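Local coordinates for twitching motility pilus retraction protein (Geobacter sulfurreducens PCA, PDB 5ZFQ), which probably uses ATP hydrolysis to power retraction of the type IV pilus, as a hexameric motor behind twitching motility, at residues L32-D43 against P52-L63. Sequence-based numbering, arbitrary orientation.
Sequences LLTELVNRGGSD and PQIRVDGQLIPL
Two backbone bonds join 32-43 to 52-63 where strand 43-46 begins to pair antiparallel with strand 53-56: Ser42 N donates to Arg55 O (2.9 Å, N-H...O 162°), and Arg55 N donates to Asp43 O (2.8 Å). The setting is the six-stranded antiparallel sheet of the N-terminal domain, PAS-like in PilT relatives, with helix 29-38 packed on one face. A Schellman motif ends that helix: Gly40, at positive phi, gives its N to Val37 O, while Gly41 N returns to Leu36 O, and the chain then turns into the sheet. Val56 CG1 lies against this exit, 3.7 Å from Arg39 O.

On the helix-covered face, Leu36 and Ile54 run antiparallel alongside one another, Leu36 CD1 meeting Ile54 CG2 at 3.8 Å; Leu44 touches both. One helical turn earlier, Leu32 CD2 reaches Leu63 CD1 (3.6 Å) and Pro52 CG. In Arg39 the bend at chi3 (63°) lays the guanidinium against Ile54, whose CD1 sits over one face, while Leu63 CD2 approaches obliquely. Its pairing with Glu35 is long.

Asp43 and Arg55 share the other face, where they extend together in one direction, the carboxylate and guanidinium planes inclined by 74°; Asp43 OD2 lies at the guanidinium edge, but at 3.8 Å from Arg55 NE this bridge is long. The stronger partners are Asp222 and Asp224 of the second subunit, which make salt bridges to Arg55 NE and NH2. A leucine in place of Arg55 would probably lose both salt bridges to the second subunit and leave Asp43 and Asp222 of that subunit, already close, without the positive charge beside them. Within the hairpin, Arg55 NH1 bonds Gly58 O at 2.9 Å, the oxygen near the guanidinium plane but the donor above the carbonyl plane.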
ATOM      1  N   LEU A  32     -46.883 -17.821  -1.856  1.00 37.86           N
ATOM      2  CA  LEU A  32     -46.509 -16.746  -2.765  1.00 37.52           C
ATOM      3  C   LEU A  32     -45.703 -17.255  -3.967  1.00 37.76           C
ATOM      4  O   LEU A  32     -45.938 -16.840  -5.099  1.00 38.09           O
ATOM      5  CB  LEU A  32     -45.735 -15.650  -2.012  1.00 36.79           C
ATOM      6  CG  LEU A  32     -46.595 -14.752  -1.094  1.00 37.64           C
ATOM      7  CD1 LEU A  32     -45.764 -13.673  -0.408  1.00 36.72           C
ATOM      8  CD2 LEU A  32     -47.761 -14.126  -1.863  1.00 38.69           C
ATOM      9  N   LEU A  33     -44.766 -18.162  -3.724  1.00 37.68           N
ATOM     10  CA  LEU A  33     -43.910 -18.663  -4.795  1.00 37.64           C
ATOM     11  C   LEU A  33     -44.699 -19.625  -5.658  1.00 39.43           C
ATOM     12  O   LEU A  33     -44.513 -19.681  -6.878  1.00 40.13           O
ATOM     13  CB  LEU A  33     -42.661 -19.341  -4.223  1.00 36.82           C
ATOM     14  CG  LEU A  33     -41.709 -18.430  -3.432  1.00 34.77           C
ATOM     15  CD1 LEU A  33     -40.835 -19.255  -2.485  1.00 34.57           C
ATOM     16  CD2 LEU A  33     -40.858 -17.615  -4.394  1.00 33.54           C
ATOM     17  N   THR A  34     -45.580 -20.389  -5.012  1.00 40.45           N
ATOM     18  CA  THR A  34     -46.436 -21.311  -5.730  1.00 42.39           C
ATOM     19  C   THR A  34     -47.243 -20.483  -6.706  1.00 42.54           C
ATOM     20  O   THR A  34     -47.294 -20.777  -7.894  1.00 36.47           O
ATOM     21  CB  THR A  34     -47.346 -22.107  -4.788  1.00 44.42           C
ATOM     22  OG1 THR A  34     -46.551 -23.022  -4.023  1.00 45.24           O
ATOM     23  CG2 THR A  34     -48.369 -22.898  -5.583  1.00 46.54           C
ATOM     24  N   GLU A  35     -47.830 -19.413  -6.197  1.00 42.45           N
ATOM     25  CA  GLU A  35     -48.559 -18.467  -7.029  1.00 44.03           C
ATOM     26  C   GLU A  35     -47.703 -17.952  -8.195  1.00 43.44           C
ATOM     27  O   GLU A  35     -48.148 -17.965  -9.352  1.00 44.62           O
ATOM     28  CB  GLU A  35     -49.052 -17.299  -6.178  1.00 45.34           C
ATOM     29  CG  GLU A  35     -49.602 -16.156  -6.984  1.00 48.00           C
ATOM     30  CD  GLU A  35     -51.074 -16.308  -7.309  1.00 52.08           C
ATOM     31  OE1 GLU A  35     -51.470 -17.400  -7.790  1.00 55.01           O
ATOM     32  OE2 GLU A  35     -51.826 -15.323  -7.102  1.00 53.19           O
ATOM     33  N   LEU A  36     -46.479 -17.520  -7.882  1.00 41.84           N
ATOM     34  CA  LEU A  36     -45.515 -17.062  -8.877  1.00 41.48           C
ATOM     35  C   LEU A  36     -45.329 -18.067 -10.008  1.00 42.81           C
ATOM     36  O   LEU A  36     -45.467 -17.725 -11.189  1.00 43.83           O
ATOM     37  CB  LEU A  36     -44.168 -16.780  -8.215  1.00 40.45           C
ATOM     38  CG  LEU A  36     -42.987 -16.440  -9.147  1.00 41.17           C
ATOM     39  CD1 LEU A  36     -43.121 -15.080  -9.912  1.00 31.13           C
ATOM     40  CD2 LEU A  36     -41.667 -16.501  -8.375  1.00 40.52           C
ATOM     41  N   VAL A  37     -45.020 -19.309  -9.644  1.00 42.78           N
ATOM     42  CA  VAL A  37     -44.713 -20.334 -10.634  1.00 43.35           C
ATOM     43  C   VAL A  37     -45.949 -20.679 -11.461  1.00 44.13           C
ATOM     44  O   VAL A  37     -45.880 -20.683 -12.689  1.00 45.31           O
ATOM     45  CB  VAL A  37     -44.148 -21.624  -9.985  1.00 49.66           C
ATOM     46  CG1 VAL A  37     -43.935 -22.696 -11.040  1.00 51.34           C
ATOM     47  CG2 VAL A  37     -42.834 -21.344  -9.266  1.00 48.14           C
ATOM     48  N   ASN A  38     -47.070 -20.951 -10.787  1.00 43.93           N
ATOM     49  CA  ASN A  38     -48.336 -21.265 -11.450  1.00 45.70           C
ATOM     50  C   ASN A  38     -48.701 -20.255 -12.534  1.00 46.41           C
ATOM     51  O   ASN A  38     -49.229 -20.629 -13.592  1.00 49.08           O
ATOM     52  CB  ASN A  38     -49.476 -21.337 -10.436  1.00 46.51           C
ATOM     53  CG  ASN A  38     -49.510 -22.652  -9.677  1.00 48.13           C
ATOM     54  OD1 ASN A  38     -48.837 -23.612 -10.046  1.00 49.17           O
ATOM     55  ND2 ASN A  38     -50.300 -22.698  -8.606  1.00 48.49           N
ATOM     56  N   ARG A  39     -48.405 -18.980 -12.285  1.00 44.03           N
ATOM     57  CA  ARG A  39     -48.841 -17.934 -13.205  1.00 43.97           C
ATOM     58  C   ARG A  39     -47.795 -17.611 -14.277  1.00 43.93           C
ATOM     59  O   ARG A  39     -47.940 -16.633 -15.018  1.00 44.69           O
ATOM     60  CB  ARG A  39     -49.231 -16.677 -12.425  1.00 42.19           C
ATOM     61  CG  ARG A  39     -50.412 -16.925 -11.512  1.00 42.14           C
ATOM     62  CD  ARG A  39     -50.887 -15.669 -10.878  1.00 41.18           C
ATOM     63  NE  ARG A  39     -51.365 -14.734 -11.884  1.00 42.09           N
ATOM     64  CZ  ARG A  39     -51.704 -13.484 -11.602  1.00 42.21           C
ATOM     65  NH1 ARG A  39     -51.617 -13.049 -10.356  1.00 38.80           N
ATOM     66  NH2 ARG A  39     -52.109 -12.668 -12.556  1.00 43.99           N
ATOM     67  N   GLY A  40     -46.772 -18.461 -14.378  1.00 43.07           N
ATOM     68  CA  GLY A  40     -45.741 -18.296 -15.383  1.00 43.09           C
ATOM     69  C   GLY A  40     -44.921 -17.046 -15.135  1.00 41.71           C
ATOM     70  O   GLY A  40     -44.475 -16.381 -16.075  1.00 42.43           O
ATOM     71  N   GLY A  41     -44.725 -16.722 -13.861  1.00 39.81           N
ATOM     72  CA  GLY A  41     -43.958 -15.552 -13.492  1.00 37.95           C
ATOM     73  C   GLY A  41     -42.477 -15.848 -13.397  1.00 36.38           C
ATOM     74  O   GLY A  41     -42.072 -17.013 -13.331  1.00 36.35           O
ATOM     75  N   SER A  42     -41.661 -14.794 -13.395  1.00 35.44           N
ATOM     76  CA  SER A  42     -40.207 -14.956 -13.285  1.00 34.47           C
ATOM     77  C   SER A  42     -39.700 -14.348 -11.981  1.00 32.72           C
ATOM     78  O   SER A  42     -38.803 -14.893 -11.346  1.00 31.85           O
ATOM     79  CB  SER A  42     -39.474 -14.324 -14.486  1.00 34.92           C
ATOM     80  OG  SER A  42     -39.709 -12.927 -14.587  1.00 34.62           O
ATOM     81  N   ASP A  43     -40.295 -13.230 -11.576  1.00 32.50           N
ATOM     82  CA  ASP A  43     -39.781 -12.467 -10.440  1.00 31.32           C
ATOM     83  C   ASP A  43     -40.866 -12.135  -9.419  1.00 30.79           C
ATOM     84  O   ASP A  43     -41.962 -11.716  -9.776  1.00 31.44           O
ATOM     85  CB  ASP A  43     -39.121 -11.182 -10.937  1.00 31.57           C
ATOM     86  CG  ASP A  43     -38.096 -11.449 -12.001  1.00 32.67           C
ATOM     87  OD1 ASP A  43     -36.946 -11.733 -11.630  1.00 31.98           O
ATOM     88  OD2 ASP A  43     -38.443 -11.395 -13.213  1.00 34.48           O
ATOM     89  N   PRO A  52     -47.484  -7.969  -2.599  1.00 33.45           N
ATOM     90  CA  PRO A  52     -46.511  -8.733  -3.372  1.00 32.16           C
ATOM     91  C   PRO A  52     -46.740  -8.510  -4.857  1.00 32.68           C
ATOM     92  O   PRO A  52     -47.891  -8.464  -5.309  1.00 33.98           O
ATOM     93  CB  PRO A  52     -46.811 -10.169  -2.966  1.00 32.04           C
ATOM     94  CG  PRO A  52     -47.328 -10.041  -1.558  1.00 31.97           C
ATOM     95  CD  PRO A  52     -48.162  -8.800  -1.588  1.00 33.24           C
ATOM     96  N   GLN A  53     -45.658  -8.305  -5.598  1.00 32.17           N
ATOM     97  CA  GLN A  53     -45.746  -8.147  -7.040  1.00 32.88           C
ATOM     98  C   GLN A  53     -45.028  -9.290  -7.745  1.00 33.40           C
ATOM     99  O   GLN A  53     -43.937  -9.696  -7.324  1.00 32.53           O
ATOM    100  CB  GLN A  53     -45.160  -6.804  -7.451  1.00 32.39           C
ATOM    101  CG  GLN A  53     -45.831  -5.633  -6.777  1.00 32.88           C
ATOM    102  CD  GLN A  53     -46.490  -4.696  -7.773  1.00 34.84           C
ATOM    103  OE1 GLN A  53     -46.650  -5.029  -8.946  1.00 35.68           O
ATOM    104  NE2 GLN A  53     -46.892  -3.527  -7.306  1.00 35.87           N
ATOM    105  N   ILE A  54     -45.638  -9.841  -8.792  1.00 35.57           N
ATOM    106  CA  ILE A  54     -44.910 -10.793  -9.650  1.00 36.67           C
ATOM    107  C   ILE A  54     -44.703 -10.193 -11.044  1.00 40.01           C
ATOM    108  O   ILE A  54     -45.459  -9.309 -11.472  1.00 41.52           O
ATOM    109  CB  ILE A  54     -45.627 -12.159  -9.799  1.00 36.37           C
ATOM    110  CG1 ILE A  54     -46.944 -11.988 -10.574  1.00 36.94           C
ATOM    111  CG2 ILE A  54     -45.767 -12.872  -8.414  1.00 31.33           C
ATOM    112  CD1 ILE A  54     -47.873 -13.206 -10.531  1.00 37.30           C
ATOM    113  N   ARG A  55     -43.660 -10.650 -11.733  1.00 41.42           N
ATOM    114  CA  ARG A  55     -43.399 -10.193 -13.085  1.00 44.84           C
ATOM    115  C   ARG A  55     -43.733 -11.322 -14.035  1.00 46.25           C
ATOM    116  O   ARG A  55     -43.227 -12.426 -13.872  1.00 43.22           O
ATOM    117  CB  ARG A  55     -41.934  -9.749 -13.269  1.00 45.99           C
ATOM    118  CG  ARG A  55     -41.662  -9.140 -14.659  1.00 48.42           C
ATOM    119  CD  ARG A  55     -40.202  -8.822 -14.914  1.00 34.20           C
ATOM    120  NE  ARG A  55     -39.597  -7.903 -13.947  1.00 35.73           N
ATOM    121  CZ  ARG A  55     -39.727  -6.575 -13.954  1.00 36.58           C
ATOM    122  NH1 ARG A  55     -40.435  -5.970 -14.897  1.00 38.77           N
ATOM    123  NH2 ARG A  55     -39.120  -5.843 -13.025  1.00 35.67           N
ATOM    124  N   VAL A  56     -44.583 -11.045 -15.019  1.00 50.13           N
ATOM    125  CA  VAL A  56     -45.004 -12.055 -15.986  1.00 53.27           C
ATOM    126  C   VAL A  56     -44.770 -11.595 -17.420  1.00 56.72           C
ATOM    127  O   VAL A  56     -45.387 -10.631 -17.877  1.00 57.35           O
ATOM    128  CB  VAL A  56     -46.499 -12.412 -15.821  1.00 54.89           C
ATOM    129  CG1 VAL A  56     -46.858 -13.582 -16.725  1.00 56.59           C
ATOM    130  CG2 VAL A  56     -46.825 -12.730 -14.368  1.00 53.21           C
ATOM    131  N   ASP A  57     -43.894 -12.298 -18.133  1.00 59.09           N
ATOM    132  CA  ASP A  57     -43.520 -11.914 -19.494  1.00 62.95           C
ATOM    133  C   ASP A  57     -43.140 -10.439 -19.593  1.00 64.11           C
ATOM    134  O   ASP A  57     -43.488  -9.778 -20.570  1.00 65.29           O
ATOM    135  CB  ASP A  57     -44.660 -12.216 -20.481  1.00 67.09           C
ATOM    136  CG  ASP A  57     -44.851 -13.709 -20.727  1.00 69.48           C
ATOM    137  OD1 ASP A  57     -43.922 -14.493 -20.418  1.00 70.25           O
ATOM    138  OD2 ASP A  57     -45.915 -14.099 -21.256  1.00 72.16           O
ATOM    139  N   GLY A  58     -42.450  -9.928 -18.573  1.00 63.54           N
ATOM    140  CA  GLY A  58     -42.004  -8.543 -18.545  1.00 65.47           C
ATOM    141  C   GLY A  58     -42.786  -7.609 -17.633  1.00 66.00           C
ATOM    142  O   GLY A  58     -42.248  -6.625 -17.128  1.00 69.45           O
ATOM    143  N   GLN A  59     -44.061  -7.916 -17.413  1.00 62.06           N
ATOM    144  CA  GLN A  59     -44.973  -6.987 -16.738  1.00 61.72           C
ATOM    145  C   GLN A  59     -45.082  -7.207 -15.226  1.00 56.09           C
ATOM    146  O   GLN A  59     -45.378  -8.313 -14.769  1.00 54.51           O
ATOM    147  CB  GLN A  59     -46.373  -7.081 -17.369  1.00 66.60           C
ATOM    148  CG  GLN A  59     -47.132  -5.746 -17.520  1.00 71.11           C
ATOM    149  CD  GLN A  59     -46.286  -4.593 -18.102  1.00 75.18           C
ATOM    150  OE1 GLN A  59     -45.445  -4.794 -18.994  1.00 75.42           O
ATOM    151  NE2 GLN A  59     -46.539  -3.371 -17.615  1.00 75.38           N
ATOM    152  N   LEU A  60     -44.849  -6.146 -14.456  1.00 53.65           N
ATOM    153  CA  LEU A  60     -45.137  -6.203 -13.030  1.00 50.09           C
ATOM    154  C   LEU A  60     -46.641  -6.229 -12.820  1.00 50.33           C
ATOM    155  O   LEU A  60     -47.392  -5.481 -13.459  1.00 52.83           O
ATOM    156  CB  LEU A  60     -44.513  -5.034 -12.269  1.00 48.45           C
ATOM    157  CG  LEU A  60     -43.047  -5.215 -11.910  1.00 46.17           C
ATOM    158  CD1 LEU A  60     -42.536  -4.014 -11.117  1.00 45.53           C
ATOM    159  CD2 LEU A  60     -42.855  -6.518 -11.143  1.00 44.57           C
ATOM    160  N   ILE A  61     -47.062  -7.116 -11.929  1.00 47.43           N
ATOM    161  CA  ILE A  61     -48.465  -7.360 -11.650  1.00 46.62           C
ATOM    162  C   ILE A  61     -48.643  -7.518 -10.152  1.00 44.96           C
ATOM    163  O   ILE A  61     -48.077  -8.439  -9.541  1.00 43.81           O
ATOM    164  CB  ILE A  61     -48.980  -8.629 -12.344  1.00 45.91           C
ATOM    165  CG1 ILE A  61     -48.880  -8.514 -13.860  1.00 47.01           C
ATOM    166  CG2 ILE A  61     -50.384  -8.907 -11.940  1.00 46.75           C
ATOM    167  CD1 ILE A  61     -49.183  -9.831 -14.569  1.00 47.69           C
ATOM    168  N   PRO A  62     -49.403  -6.608  -9.538  1.00 44.96           N
ATOM    169  CA  PRO A  62     -49.694  -6.762  -8.104  1.00 43.62           C
ATOM    170  C   PRO A  62     -50.618  -7.952  -7.812  1.00 43.69           C
ATOM    171  O   PRO A  62     -51.565  -8.168  -8.563  1.00 45.39           O
ATOM    172  CB  PRO A  62     -50.368  -5.436  -7.740  1.00 44.84           C
ATOM    173  CG  PRO A  62     -50.796  -4.821  -9.071  1.00 46.86           C
ATOM    174  CD  PRO A  62     -49.826  -5.306 -10.082  1.00 46.18           C
ATOM    175  N   LEU A  63     -50.349  -8.721  -6.754  1.00 42.24           N
ATOM    176  CA  LEU A  63     -51.293  -9.779  -6.332  1.00 42.46           C
ATOM    177  C   LEU A  63     -52.544  -9.204  -5.632  1.00 43.46           C
ATOM    178  O   LEU A  63     -52.533  -8.092  -5.090  1.00 42.95           O
ATOM    179  CB  LEU A  63     -50.618 -10.803  -5.405  1.00 40.75           C
ATOM    180  CG  LEU A  63     -49.447 -11.662  -5.922  1.00 39.59           C
ATOM    181  CD1 LEU A  63     -49.078 -12.790  -4.932  1.00 38.67           C
ATOM    182  CD2 LEU A  63     -49.674 -12.218  -7.341  1.00 40.56           C
TER
HETATM  183  O   HOH W   1     -42.510 -14.722 -16.699  1.00 36.17           O